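Local atomic coordinates of Non-reducing end beta-L-arabinofuranosidase (Bacteroides thetaiotaomicron, PDB entry 5MQO), a protein that probably hydrolyses glycosidic bonds in plant pectin as a GH127 glycoside hydrolase, consistent with an aceric acidase. Residues I622-P625 and A626-L630. Sequence-based numbering, arbitrary orientation.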
loop_
_atom_site.group_PDB
_atom_site.type_symbol
_atom_site.label_atom_id
_atom_site.label_comp_id
_atom_site.label_asym_id
_atom_site.label_seq_id
_atom_site.Cartn_x
_atom_site.Cartn_y
_atom_site.Cartn_z
ATOM N N ILE A 622 29.114 -1.943 -11.078
ATOM C CA ILE A 622 28.226 -1.666 -12.205
ATOM C C ILE A 622 27.859 -0.179 -12.264
ATOM O O ILE A 622 27.322 0.336 -11.295
ATOM C CB ILE A 622 26.929 -2.481 -12.084
ATOM C CG1 ILE A 622 27.215 -3.995 -12.031
ATOM C CG2 ILE A 622 25.978 -2.151 -13.220
ATOM C CD1 ILE A 622 27.953 -4.544 -13.238
ATOM N N LEU A 623 28.153 0.501 -13.386
ATOM C CA LEU A 623 27.703 1.888 -13.623
ATOM C C LEU A 623 26.711 1.970 -14.751
ATOM O O LEU A 623 26.904 1.366 -15.806
ATOM C CB LEU A 623 28.828 2.807 -14.048
ATOM C CG LEU A 623 30.227 2.565 -13.542
ATOM C CD1 LEU A 623 31.152 3.558 -14.263
ATOM C CD2 LEU A 623 30.258 2.701 -12.023
ATOM N N ILE A 624 25.695 2.784 -14.560
ATOM C CA ILE A 624 24.684 2.979 -15.570
ATOM C C ILE A 624 25.005 4.283 -16.318
ATOM O O ILE A 624 24.884 5.353 -15.733
ATOM C CB ILE A 624 23.304 3.064 -14.910
ATOM C CG1 ILE A 624 22.988 1.775 -14.142
ATOM C CG2 ILE A 624 22.235 3.369 -15.937
ATOM C CD1 ILE A 624 23.103 0.491 -14.960
ATOM N N PRO A 625 25.414 4.214 -17.604
ATOM C CA PRO A 625 25.527 5.470 -18.330
ATOM C C PRO A 625 24.156 6.075 -18.535
ATOM O O PRO A 625 23.185 5.326 -18.701
ATOM C CB PRO A 625 26.144 5.064 -19.670
ATOM C CG PRO A 625 25.867 3.640 -19.810
ATOM C CD PRO A 625 25.760 3.060 -18.450
ATOM N N ALA A 626 24.080 7.409 -18.525
ATOM C CA ALA A 626 22.772 8.142 -18.593
ATOM C C ALA A 626 21.942 7.887 -19.847
ATOM O O ALA A 626 20.723 7.914 -19.788
ATOM C CB ALA A 626 22.990 9.635 -18.429
ATOM N N ASP A 627 22.634 7.647 -20.959
ATOM C CA ASP A 627 22.056 7.298 -22.252
ATOM C C ASP A 627 22.098 5.800 -22.534
ATOM O O ASP A 627 22.099 5.398 -23.695
ATOM C CB ASP A 627 22.807 8.051 -23.382
ATOM C CG ASP A 627 24.226 7.483 -23.680
ATOM O OD1 ASP A 627 24.770 6.608 -22.944
ATOM O OD2 ASP A 627 24.812 7.937 -24.684
ATOM N N ILE A 628 22.164 4.965 -21.498
ATOM C CA ILE A 628 22.077 3.515 -21.693
ATOM C C ILE A 628 20.783 3.192 -22.435
ATOM O O ILE A 628 19.778 3.891 -22.270
ATOM C CB ILE A 628 22.146 2.738 -20.351
ATOM C CG1 ILE A 628 22.352 1.235 -20.616
ATOM C CG2 ILE A 628 20.911 3.006 -19.482
ATOM C CD1 ILE A 628 22.260 0.359 -19.390
ATOM N N LYS A 629 20.824 2.169 -23.280
ATOM C CA LYS A 629 19.615 1.657 -23.925
ATOM C C LYS A 629 19.248 0.320 -23.298
ATOM O O LYS A 629 19.969 -0.666 -23.445
ATOM C CB LYS A 629 19.750 1.607 -25.460
ATOM C CG LYS A 629 19.231 2.907 -26.099
ATOM C CD LYS A 629 19.831 3.202 -27.475
ATOM C CE LYS A 629 20.143 4.691 -27.680
ATOM N NZ LYS A 629 20.601 4.959 -29.080
ATOM N N LEU A 630 18.126 0.343 -22.568
ATOM C CA LEU A 630 17.591 -0.798 -21.831
ATOM C C LEU A 630 16.393 -1.355 -22.561
ATOM O O LEU A 630 15.451 -0.602 -22.894
ATOM C CB LEU A 630 17.171 -0.377 -20.413
ATOM C CG LEU A 630 18.342 -0.177 -19.442
ATOM C CD1 LEU A 630 17.909 0.593 -18.198
ATOM C CD2 LEU A 630 18.989 -1.509 -19.057
#
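The P625 ring lies against the branched base of I628, with its CG 3.9 Å from I628 CB. The CG2 branch of the same isoleucine also meets the CG2 methyl of I624 at 3.8 Å, a methyl-to-methyl contact four residues apart. Torsions account for this second approach. I628 has CG1 trans to the backbone N (chi1 -168°), which leaves CG2 between the N and the carbonyl carbon, from where it reaches both I624 CG2 and, at 3.3 Å, P625 O; in I624, CG2 is the branch opposite the backbone N.

The backbone closes the loop: I628 N donates to P625 O at 3.0 Å with an N-H...O angle of 151°. The donor stands well above the carbonyl plane, 60° out of it, rather than over a lone pair, so the bond is reasonably straight at the hydrogen but off-plane at the acceptor. D627 N is also near P625 O, yet its poor angle argues against a second bond. D627 OD1 comes to 3.9 Å from P625 CB, a loose contact.

Outside the turn, I624 is buried against V597, I674 and M694, whereas A626 and D627 are exposed. Backbone bonds from I624 to P695 and A697, and from A626 to A697, tie the strand and A626, the second residue of the turn, to strand 690-697. The backbone angles of A626 and D627, with the I628 N to P625 O bond, define a type I beta turn that ends strand 622-625 and leads toward strand 631-637 at the surface of the GH127 C-terminal beta domain.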